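PDB 6KXD: ketosynthase from Streptomyces sp. MSC090213JE08, which forms part of the ishigamide ketosynthase/chain length factor pair of a highly reducing type II polyketide synthase and probably takes part in polyketide chain elongation. Local coordinates for residues B[352-357]-B[370-375]; B[156-161]-B[171-176]; B[29-34]-B[44-49]; B[181-186]-B[255-260]. All blocks are in the same frame, centred on the assembly; numbering follows the deposited sequence.

From the N terminus, the four contacts follow one another in series, neither nesting nor crossing. Interaction 3 comes first and closes a short loop around helix 35-44, bringing the chain after that helix back to the turn before it. Interaction 2 joins helix 156-165 to strand 171-174, with only the rest of that helix and a brief connection between them. Interaction 4 spans 68 intervening residues and lays helix 180-193 on strand 250-259; it touches interaction 2 where Ala175 O meets Leu183 CD1. Interaction 1 closes the C-terminal hairpin, whose strand 365-373 pairs with strand 250-259, and Val357 CG2 packs on Leu182 CD2 at 3.8 Å.

Interaction 1: B[352-357]-B[370-375]; sequences GRIALV and VLRLIG
Arg372 NH1 donates to Gly352 O at 3.0 Å, fairly straight at 159°, with the oxygen in the guanidinium plane at its edge. One face of the same group is covered by Ile354, whose CD1 sits over its centre, 3.5 Å from Arg372 CZ. Bends at chi2 (127°) and chi3 (19°) bring the guanidinium over Ile354 and against Gly352, so that edge and face are both used. The other branch of Ile354, CG2, meets Val370 CG1 at 3.7 Å. On the reverse face of the sheet Ala355 CB lies 4.4 Å from Leu371 CB, with Leu373 CD1 at a similar distance. Backbone bonds set this register: Ala355 and Leu371 form a hydrogen-bonded pair, N to O 2.8 Å from Ala355 N to Leu371 O and 2.7 Å from Leu371 N to Ala355 O, while Leu373 N reaches Arg353 O in an almost straight bond of 2.7 Å. The return from Gly352 N to Leu373 O is weak. Farther out, Val370 packs on Ala276 and Leu277 of helix 265-280, and Ala355 and Leu373 rest on Val340 of helix 332-344. Helices therefore cover both faces of this antiparallel beta hairpin, strands 354-360 and 365-373, at the C-terminal end of the chain, consistent with the layered alpha-beta build of the thiolase fold.

Interaction 2: B[156-161]-B[171-176]; sequences HAAGAT and NTTVAG
Ala158 and Thr173 are the nearest backbone neighbours, CA to CA 6.3 Å, where helix 156-161 runs at 156° to strand 171-174, nearly antiparallel to it. Asn171 carries the direct polar link: its ND2 donates to Ala158 O at 3.0 Å and 168°, with that oxygen in the amide plane but the donor standing above the plane of the carbonyl. Its CG lies opposite the backbone N (chi1 -164°), which carries the amide toward the helix. The other end of the amide, OD1, accepts from Asn398 ND2 of the neighbouring ketosynthase chain. Between the two strand side chains sits Ala158 CB, 3.5 Å from Asn171 OD1 and a tight 3.2 Å from Thr173 OG1. One water adds a bridge, accepting from Ala158 N at 2.8 Å and donating to Thr173 OG1 at 3.0 Å. A leucine in place of Asn171 would probably leave Ala158 O without this donor and Asn398 of the neighbouring chain without this acceptor. Strand 171-174 pairs in parallel with strand 114-119, and backbone bonds from Thr173 and Ala175 cross to the ketosynthase chain. Such a helix-backed strand, bonded to the partner subunit, is consistent with the dimer interface of the thiolase fold; in ketosynthases the equivalent strand leads into the nucleophile elbow.

Interaction 3: B[29-34]-B[44-49]; sequences SPYGIG and AGAKTA
Tyr31 and Ala46 make the hydrogen bond of this contact: Tyr31 OH donates to Ala46 O at 2.9 Å, in the carbonyl plane and on a lone pair, and the oxygen lies at the edge of the phenol ring. The ring gets there with CG opposite its own carbonyl carbon (chi1 -72°). Apolar packing runs beside this bond, where Ala46 CB touches Tyr31 CE1 at 3.8 Å. Pro30 CB makes a plain van der Waals contact with Thr48 OG1 at 3.4 Å. The still closer approach of Thr48 CG2 to the Tyr31 ring is doubtful. Backbone motifs present these groups. A type I beta turn from Ser29 to Gly32 joins strand 20-29 to strand 32-33, and within it Ser29 OG accepts from Tyr31 N at 3.1 Å, an ST turn. On the other segment a Schellman motif at Gly45, with positive phi, ends helix 35-44 and releases the chain toward Ala46. Outside the segments, Thr48 OG1 bonds to Leu324 O, Tyr31 leans on Val42 of helix 35-44, and Pro30 packs on Cys65 of strand 63-65 and Phe335 of helix 332-344.

Interaction 4: B[181-186]-B[255-260]; sequences GLLALN and VETRVD
Asn186 and Val255 both project a branch opposite their backbone N, Asn186 CG at chi1 -156° and Val255 CG1 at chi1 176°, and the two side chains lie alongside, pointing opposite ways. The setting is a helix-on-sheet packing of the thiolase fold: helix 180-193, whose equivalent in ketosynthases follows the nucleophile elbow, lies across strand 250-259 with segment axes 8.6 Å apart at closest approach and 126° between their directions. Val255 is gripped on several sides. Its CB meets Asn186 OD1 at 3.5 Å, its CG1 packs on Asn186 CB at 3.8 Å and on Leu182 O at 3.6 Å, and its CG2 touches Leu185 CD2 at 4.0 Å. No direct hydrogen bond joins the segments, although a water accepts from Asn186 ND2 and lies close to Val255 O, at a distance too short to be trusted. The amide is held from both ends by other residues: OD1 accepts from Arg189 NE, and ND2 donates to Glu162 OE2 of the neighbouring ketosynthase chain. With only an alanine methyl in place of the Asn186 amide, Arg189 and that glutamate would probably each lose this partner, and a gap is likely to open beside Val255. Leu182 and Leu185 rest on Ile337 of helix 332-344, and Val255 also touches Ala369 of the adjacent strand 365-373. One turn nearer the start of the helix, Leu183 CD2 rests 3.8 Å from Thr257 CG2, the two side chains roughly perpendicular.

Interaction 1: B[352-357]-B[370-375]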
loop_
_atom_site.group_PDB
_atom_site.type_symbol
_atom_site.label_atom_id
_atom_site.label_comp_id
_atom_site.label_asym_id
_atom_site.label_seq_id
_atom_site.Cartn_x
_atom_site.Cartn_y
_atom_site.Cartn_z
ATOM N N GLY B 352 16.281 1.392 28.938
ATOM C CA GLY B 352 17.258 2.120 28.138
ATOM C C GLY B 352 18.032 1.252 27.161
ATOM O O GLY B 352 18.943 1.767 26.541
ATOM N N ARG B 353 17.674 -0.045 27.021
ATOM C CA ARG B 353 18.486 -0.932 26.204
ATOM C C ARG B 353 18.083 -0.794 24.730
ATOM O O ARG B 353 16.970 -0.495 24.416
ATOM C CB ARG B 353 18.340 -2.384 26.657
ATOM C CG ARG B 353 18.923 -2.672 28.033
ATOM C CD ARG B 353 20.411 -2.401 28.134
ATOM N NE ARG B 353 20.804 -2.710 29.510
ATOM C CZ ARG B 353 21.499 -3.774 29.899
ATOM N NH1 ARG B 353 22.472 -4.243 29.138
ATOM N NH2 ARG B 353 21.208 -4.366 31.052
ATOM N N ILE B 354 19.018 -1.104 23.830
ATOM C CA ILE B 354 18.767 -1.084 22.410
ATOM C C ILE B 354 18.258 -2.448 21.939
ATOM O O ILE B 354 18.757 -3.534 22.306
ATOM C CB ILE B 354 20.033 -0.664 21.636
ATOM C CG1 ILE B 354 20.441 0.769 21.946
ATOM C CG2 ILE B 354 19.839 -0.849 20.129
ATOM C CD1 ILE B 354 19.465 1.790 21.414
ATOM N N ALA B 355 17.243 -2.404 21.068
ATOM C CA ALA B 355 16.787 -3.564 20.397
ATOM C C ALA B 355 16.804 -3.311 18.884
ATOM O O ALA B 355 16.602 -2.243 18.386
ATOM C CB ALA B 355 15.405 -3.945 20.862
ATOM N N LEU B 356 17.060 -4.379 18.167
ATOM C CA LEU B 356 17.136 -4.382 16.720
ATOM C C LEU B 356 16.185 -5.468 16.222
ATOM O O LEU B 356 16.252 -6.617 16.701
ATOM C CB LEU B 356 18.558 -4.715 16.275
ATOM C CG LEU B 356 18.854 -4.586 14.788
ATOM C CD1 LEU B 356 20.306 -4.214 14.574
ATOM C CD2 LEU B 356 18.589 -5.902 14.083
ATOM N N VAL B 357 15.337 -5.114 15.263
ATOM C CA VAL B 357 14.460 -6.097 14.615
ATOM C C VAL B 357 14.779 -6.053 13.120
ATOM O O VAL B 357 15.049 -5.029 12.590
ATOM C CB VAL B 357 12.970 -5.850 14.900
ATOM C CG1 VAL B 357 12.711 -5.829 16.384
ATOM C CG2 VAL B 357 12.432 -4.610 14.240
ATOM N N VAL B 370 15.765 -0.075 14.769
ATOM C CA VAL B 370 16.506 0.035 16.042
ATOM C C VAL B 370 15.634 0.796 17.042
ATOM O O VAL B 370 15.109 1.872 16.731
ATOM C CB VAL B 370 17.861 0.716 15.817
ATOM C CG1 VAL B 370 18.633 0.904 17.111
ATOM C CG2 VAL B 370 18.692 -0.067 14.830
ATOM N N LEU B 371 15.378 0.159 18.179
ATOM C CA LEU B 371 14.506 0.738 19.225
ATOM C C LEU B 371 15.346 0.970 20.474
ATOM O O LEU B 371 16.268 0.219 20.741
ATOM C CB LEU B 371 13.415 -0.244 19.595
ATOM C CG LEU B 371 12.596 -0.795 18.420
ATOM C CD1 LEU B 371 11.613 -1.835 18.922
ATOM C CD2 LEU B 371 11.864 0.305 17.705
ATOM N N ARG B 372 14.952 1.958 21.268
ATOM C CA ARG B 372 15.475 2.069 22.605
ATOM C C ARG B 372 14.340 1.762 23.570
ATOM O O ARG B 372 13.289 2.452 23.481
ATOM C CB ARG B 372 16.048 3.463 22.784
ATOM C CG ARG B 372 16.190 3.833 24.255
ATOM C CD ARG B 372 17.543 4.300 24.703
ATOM N NE ARG B 372 18.480 4.775 23.694
ATOM C CZ ARG B 372 19.767 4.414 23.659
ATOM N NH1 ARG B 372 20.214 3.451 24.461
ATOM N NH2 ARG B 372 20.582 5.011 22.805
ATOM N N LEU B 373 14.554 0.760 24.438
ATOM C CA LEU B 373 13.527 0.320 25.383
ATOM C C LEU B 373 13.508 1.364 26.500
ATOM O O LEU B 373 14.562 1.872 26.903
ATOM C CB LEU B 373 13.770 -1.122 25.835
ATOM C CG LEU B 373 13.919 -2.111 24.677
ATOM C CD1 LEU B 373 14.325 -3.481 25.155
ATOM C CD2 LEU B 373 12.622 -2.174 23.878
ATOM N N ILE B 374 12.303 1.782 26.885
ATOM C CA ILE B 374 12.124 2.792 27.891
ATOM C C ILE B 374 11.351 2.115 29.022
ATOM O O ILE B 374 11.983 1.408 29.798
ATOM C CB ILE B 374 11.474 4.038 27.283
ATOM C CG1 ILE B 374 12.380 4.604 26.188
ATOM C CG2 ILE B 374 11.138 5.087 28.338
ATOM C CD1 ILE B 374 11.710 5.648 25.366
ATOM N N GLY B 375 10.016 2.232 29.020
ATOM C CA GLY B 375 9.118 1.739 30.094
ATOM C C GLY B 375 8.765 2.838 31.088
ATOM O O GLY B 375 9.625 3.681 31.389
#

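Interaction 2: B[156-161]-B[171-176]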
loop_
_atom_site.group_PDB
_atom_site.type_symbol
_atom_site.label_atom_id
_atom_site.label_comp_id
_atom_site.label_asym_id
_atom_site.label_seq_id
_atom_site.Cartn_x
_atom_site.Cartn_y
_atom_site.Cartn_z
ATOM N N HIS B 156 -8.928 -3.007 3.095
ATOM C CA HIS B 156 -10.142 -3.146 3.858
ATOM C C HIS B 156 -9.874 -3.231 5.369
ATOM O O HIS B 156 -10.629 -2.623 6.124
ATOM C CB HIS B 156 -10.956 -4.360 3.474
ATOM C CG HIS B 156 -12.237 -4.374 4.225
ATOM N ND1 HIS B 156 -12.415 -5.124 5.373
ATOM C CD2 HIS B 156 -13.376 -3.661 4.043
ATOM C CE1 HIS B 156 -13.656 -4.898 5.830
ATOM N NE2 HIS B 156 -14.250 -4.045 5.040
ATOM N N ALA B 157 -8.869 -3.996 5.805
ATOM C CA ALA B 157 -8.607 -4.102 7.258
ATOM C C ALA B 157 -8.328 -2.715 7.865
ATOM O O ALA B 157 -8.901 -2.355 8.933
ATOM C CB ALA B 157 -7.501 -5.100 7.560
ATOM N N ALA B 158 -7.510 -1.877 7.201
ATOM C CA ALA B 158 -7.146 -0.598 7.728
ATOM C C ALA B 158 -8.398 0.297 7.794
ATOM O O ALA B 158 -8.619 0.983 8.773
ATOM C CB ALA B 158 -6.019 -0.004 6.915
ATOM N N GLY B 159 -9.184 0.264 6.719
ATOM C CA GLY B 159 -10.429 1.006 6.578
ATOM C C GLY B 159 -11.456 0.578 7.608
ATOM O O GLY B 159 -12.142 1.436 8.203
ATOM N N ALA B 160 -11.586 -0.738 7.802
ATOM C CA ALA B 160 -12.500 -1.301 8.808
ATOM C C ALA B 160 -12.116 -0.812 10.208
ATOM O O ALA B 160 -13.003 -0.531 11.050
ATOM C CB ALA B 160 -12.540 -2.798 8.788
ATOM N N THR B 161 -10.814 -0.771 10.477
ATOM C CA THR B 161 -10.325 -0.303 11.787
ATOM C C THR B 161 -10.812 1.119 12.006
ATOM O O THR B 161 -11.280 1.476 13.099
ATOM C CB THR B 161 -8.800 -0.420 11.838
ATOM O OG1 THR B 161 -8.463 -1.778 11.602
ATOM C CG2 THR B 161 -8.220 0.019 13.155
ATOM N N ASN B 171 -5.227 6.997 6.567
ATOM C CA ASN B 171 -5.538 5.600 6.596
ATOM C C ASN B 171 -4.822 4.946 5.424
ATOM O O ASN B 171 -5.206 5.194 4.302
ATOM C CB ASN B 171 -7.029 5.362 6.500
ATOM C CG ASN B 171 -7.395 3.962 6.911
ATOM O OD1 ASN B 171 -7.464 3.074 6.069
ATOM N ND2 ASN B 171 -7.679 3.784 8.195
ATOM N N THR B 172 -3.793 4.148 5.728
ATOM C CA THR B 172 -2.944 3.624 4.715
ATOM C C THR B 172 -2.754 2.122 4.945
ATOM O O THR B 172 -2.750 1.608 6.051
ATOM C CB THR B 172 -1.592 4.335 4.716
ATOM O OG1 THR B 172 -1.839 5.734 4.657
ATOM C CG2 THR B 172 -0.725 3.936 3.543
ATOM N N THR B 173 -2.572 1.395 3.836
ATOM C CA THR B 173 -2.192 0.024 3.861
ATOM C C THR B 173 -0.968 -0.090 2.966
ATOM O O THR B 173 -0.943 0.567 1.894
ATOM C CB THR B 173 -3.301 -0.906 3.351
ATOM O OG1 THR B 173 -4.434 -0.583 4.152
ATOM C CG2 THR B 173 -2.981 -2.371 3.493
ATOM N N VAL B 174 0.029 -0.825 3.439
ATOM C CA VAL B 174 1.256 -0.991 2.682
ATOM C C VAL B 174 1.486 -2.491 2.607
ATOM O O VAL B 174 1.107 -3.247 3.442
ATOM C CB VAL B 174 2.480 -0.257 3.268
ATOM C CG1 VAL B 174 2.280 1.245 3.254
ATOM C CG2 VAL B 174 2.844 -0.780 4.656
ATOM N N ALA B 175 2.069 -2.927 1.499
ATOM C CA ALA B 175 2.342 -4.313 1.335
ATOM C C ALA B 175 3.796 -4.534 1.746
ATOM O O ALA B 175 4.350 -3.723 2.431
ATOM C CB ALA B 175 2.090 -4.722 -0.100
ATOM N N GLY B 176 4.420 -5.630 1.314
ATOM C CA GLY B 176 5.810 -5.838 1.664
ATOM C C GLY B 176 6.036 -7.133 2.390
ATOM O O GLY B 176 7.176 -7.498 2.684
HETATM O O HOH W 1 -5.717 -2.993 5.291
#

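Interaction 3: B[29-34]-B[44-49]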
loop_
_atom_site.group_PDB
_atom_site.type_symbol
_atom_site.label_atom_id
_atom_site.label_comp_id
_atom_site.label_asym_id
_atom_site.label_seq_id
_atom_site.Cartn_x
_atom_site.Cartn_y
_atom_site.Cartn_z
ATOM N N SER B 29 -2.397 -13.520 17.937
ATOM C CA SER B 29 -1.286 -14.271 17.445
ATOM C C SER B 29 -1.490 -15.755 17.716
ATOM O O SER B 29 -2.453 -16.155 18.368
ATOM C CB SER B 29 -0.034 -13.772 18.128
ATOM O OG SER B 29 0.027 -14.327 19.430
ATOM N N PRO B 30 -0.580 -16.629 17.231
ATOM C CA PRO B 30 -0.697 -18.050 17.539
ATOM C C PRO B 30 -0.580 -18.367 19.038
ATOM O O PRO B 30 -0.925 -19.462 19.399
ATOM C CB PRO B 30 0.444 -18.697 16.740
ATOM C CG PRO B 30 0.686 -17.691 15.618
ATOM C CD PRO B 30 0.494 -16.345 16.267
ATOM N N TYR B 31 -0.180 -17.380 19.859
ATOM C CA TYR B 31 -0.202 -17.466 21.303
ATOM C C TYR B 31 -1.590 -17.242 21.878
ATOM O O TYR B 31 -1.810 -17.637 22.992
ATOM C CB TYR B 31 0.743 -16.455 21.929
ATOM C CG TYR B 31 2.182 -16.838 21.720
ATOM C CD1 TYR B 31 2.579 -18.145 21.957
ATOM C CD2 TYR B 31 3.138 -15.924 21.324
ATOM C CE1 TYR B 31 3.889 -18.539 21.780
ATOM C CE2 TYR B 31 4.465 -16.302 21.156
ATOM C CZ TYR B 31 4.836 -17.620 21.383
ATOM O OH TYR B 31 6.118 -18.079 21.221
ATOM N N GLY B 32 -2.484 -16.610 21.115
ATOM C CA GLY B 32 -3.816 -16.371 21.575
ATOM C C GLY B 32 -4.271 -14.979 21.244
ATOM O O GLY B 32 -3.652 -14.264 20.462
ATOM N N ILE B 33 -5.379 -14.574 21.852
ATOM C CA ILE B 33 -5.870 -13.269 21.620
ATOM C C ILE B 33 -5.369 -12.329 22.704
ATOM O O ILE B 33 -5.703 -12.480 23.854
ATOM C CB ILE B 33 -7.398 -13.285 21.572
ATOM C CG1 ILE B 33 -7.887 -14.268 20.516
ATOM C CG2 ILE B 33 -7.893 -11.865 21.352
ATOM C CD1 ILE B 33 -9.368 -14.431 20.465
ATOM N N GLY B 34 -4.660 -11.285 22.305
ATOM C CA GLY B 34 -4.353 -10.243 23.179
ATOM C C GLY B 34 -2.885 -10.185 23.450
ATOM O O GLY B 34 -2.191 -11.203 23.281
ATOM N N ALA B 44 7.689 -17.263 27.593
ATOM C CA ALA B 44 7.769 -18.695 27.854
ATOM C C ALA B 44 8.541 -19.413 26.748
ATOM O O ALA B 44 8.852 -20.602 26.926
ATOM C CB ALA B 44 6.378 -19.260 27.971
ATOM N N GLY B 45 8.763 -18.741 25.605
ATOM C CA GLY B 45 9.208 -19.368 24.378
ATOM C C GLY B 45 8.344 -20.560 24.049
ATOM O O GLY B 45 8.854 -21.641 23.712
ATOM N N ALA B 46 7.023 -20.374 24.147
ATOM C CA ALA B 46 6.070 -21.448 23.971
ATOM C C ALA B 46 5.950 -21.803 22.486
ATOM O O ALA B 46 6.139 -20.950 21.622
ATOM C CB ALA B 46 4.732 -21.054 24.551
ATOM N N LYS B 47 5.601 -23.071 22.203
ATOM C CA LYS B 47 5.284 -23.554 20.860
ATOM C C LYS B 47 3.812 -23.251 20.573
ATOM O O LYS B 47 3.065 -23.070 21.495
ATOM C CB LYS B 47 5.534 -25.060 20.738
ATOM C CG LYS B 47 6.947 -25.473 21.102
ATOM C CD LYS B 47 7.436 -26.701 20.367
ATOM C CE LYS B 47 8.595 -27.377 21.072
ATOM N NZ LYS B 47 9.791 -27.431 20.205
ATOM N N THR B 48 3.426 -23.208 19.291
ATOM C CA THR B 48 2.078 -22.779 18.892
ATOM C C THR B 48 1.483 -23.671 17.797
ATOM O O THR B 48 0.291 -23.579 17.513
ATOM C CB THR B 48 2.077 -21.301 18.472
ATOM O OG1 THR B 48 2.767 -21.133 17.233
ATOM C CG2 THR B 48 2.700 -20.414 19.522
ATOM N N ALA B 49 2.309 -24.531 17.203
ATOM C CA ALA B 49 1.898 -25.366 16.123
ATOM C C ALA B 49 0.776 -26.276 16.635
ATOM O O ALA B 49 0.840 -26.773 17.730
ATOM C CB ALA B 49 3.068 -26.153 15.577
#

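Interaction 4: B[181-186]-B[255-260]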
loop_
_atom_site.group_PDB
_atom_site.type_symbol
_atom_site.label_atom_id
_atom_site.label_comp_id
_atom_site.label_asym_id
_atom_site.label_seq_id
_atom_site.Cartn_x
_atom_site.Cartn_y
_atom_site.Cartn_z
ATOM N N GLY B 181 5.509 -4.531 8.301
ATOM C CA GLY B 181 5.364 -3.838 9.622
ATOM C C GLY B 181 6.385 -2.731 9.792
ATOM O O GLY B 181 6.096 -1.679 10.354
ATOM N N LEU B 182 7.595 -2.934 9.266
ATOM C CA LEU B 182 8.620 -1.914 9.338
ATOM C C LEU B 182 8.403 -0.802 8.310
ATOM O O LEU B 182 8.690 0.314 8.611
ATOM C CB LEU B 182 10.010 -2.554 9.213
ATOM C CG LEU B 182 10.304 -3.588 10.290
ATOM C CD1 LEU B 182 11.721 -4.176 10.168
ATOM C CD2 LEU B 182 10.161 -2.955 11.659
ATOM N N LEU B 183 7.936 -1.125 7.099
ATOM C CA LEU B 183 7.564 -0.127 6.127
ATOM C C LEU B 183 6.446 0.720 6.725
ATOM O O LEU B 183 6.447 1.922 6.576
ATOM C CB LEU B 183 7.094 -0.828 4.865
ATOM C CG LEU B 183 8.154 -1.634 4.116
ATOM C CD1 LEU B 183 7.515 -2.249 2.903
ATOM C CD2 LEU B 183 9.330 -0.762 3.703
ATOM N N ALA B 184 5.518 0.052 7.409
ATOM C CA ALA B 184 4.404 0.766 7.995
ATOM C C ALA B 184 4.949 1.724 9.062
ATOM O O ALA B 184 4.514 2.840 9.182
ATOM C CB ALA B 184 3.429 -0.164 8.603
ATOM N N LEU B 185 5.869 1.201 9.881
ATOM C CA LEU B 185 6.396 1.959 10.985
ATOM C C LEU B 185 7.112 3.186 10.434
ATOM O O LEU B 185 7.005 4.291 10.968
ATOM C CB LEU B 185 7.343 1.080 11.790
ATOM C CG LEU B 185 8.006 1.767 12.965
ATOM C CD1 LEU B 185 6.977 2.385 13.891
ATOM C CD2 LEU B 185 8.842 0.762 13.712
ATOM N N ASN B 186 7.878 2.993 9.358
ATOM C CA ASN B 186 8.640 4.083 8.811
ATOM C C ASN B 186 7.711 5.115 8.163
ATOM O O ASN B 186 7.906 6.353 8.235
ATOM C CB ASN B 186 9.651 3.601 7.783
ATOM C CG ASN B 186 10.783 4.592 7.670
ATOM O OD1 ASN B 186 11.269 5.068 8.699
ATOM N ND2 ASN B 186 11.210 4.824 6.456
ATOM N N VAL B 255 14.642 3.305 11.260
ATOM C CA VAL B 255 14.132 2.242 10.415
ATOM C C VAL B 255 14.795 2.427 9.067
ATOM O O VAL B 255 14.726 3.493 8.448
ATOM C CB VAL B 255 12.602 2.286 10.276
ATOM C CG1 VAL B 255 12.116 1.217 9.311
ATOM C CG2 VAL B 255 11.920 2.166 11.606
ATOM N N GLU B 256 15.496 1.382 8.641
ATOM C CA GLU B 256 16.205 1.429 7.434
ATOM C C GLU B 256 15.780 0.218 6.604
ATOM O O GLU B 256 15.378 -0.827 7.137
ATOM C CB GLU B 256 17.722 1.436 7.684
ATOM C CG GLU B 256 18.234 2.734 8.289
ATOM C CD GLU B 256 18.056 3.992 7.436
ATOM O OE1 GLU B 256 17.634 5.029 7.991
ATOM O OE2 GLU B 256 18.355 3.923 6.230
ATOM N N THR B 257 15.882 0.415 5.299
ATOM C CA THR B 257 15.463 -0.572 4.351
ATOM C C THR B 257 16.438 -0.610 3.192
ATOM O O THR B 257 17.106 0.375 2.870
ATOM C CB THR B 257 14.086 -0.262 3.752
ATOM O OG1 THR B 257 14.225 1.011 3.137
ATOM C CG2 THR B 257 12.945 -0.196 4.741
ATOM N N ARG B 258 16.461 -1.778 2.561
ATOM C CA ARG B 258 17.226 -1.993 1.382
ATOM C C ARG B 258 16.490 -3.005 0.509
ATOM O O ARG B 258 15.603 -3.708 0.989
ATOM C CB ARG B 258 18.595 -2.548 1.765
ATOM C CG ARG B 258 19.546 -1.492 2.297
ATOM C CD ARG B 258 20.893 -2.142 2.485
ATOM N NE ARG B 258 21.531 -2.610 1.279
ATOM C CZ ARG B 258 22.403 -1.898 0.572
ATOM N NH1 ARG B 258 22.481 -0.594 0.753
ATOM N NH2 ARG B 258 23.188 -2.497 -0.308
ATOM N N VAL B 259 16.869 -3.052 -0.763
ATOM C CA VAL B 259 16.434 -4.101 -1.592
ATOM C C VAL B 259 17.654 -4.938 -1.943
ATOM O O VAL B 259 18.687 -4.377 -2.302
ATOM C CB VAL B 259 15.682 -3.602 -2.837
ATOM C CG1 VAL B 259 15.320 -4.766 -3.772
ATOM C CG2 VAL B 259 14.454 -2.784 -2.472
ATOM N N ASP B 260 17.495 -6.248 -1.812
ATOM C CA ASP B 260 18.545 -7.220 -2.032
ATOM C C ASP B 260 18.621 -7.534 -3.532
ATOM O O ASP B 260 18.287 -8.630 -3.938
ATOM C CB ASP B 260 18.285 -8.490 -1.234
ATOM C CG ASP B 260 19.318 -9.590 -1.446
ATOM O OD1 ASP B 260 20.439 -9.279 -1.945
ATOM O OD2 ASP B 260 18.999 -10.745 -1.132
HETATM O O HOH W 2 14.038 5.311 6.869
#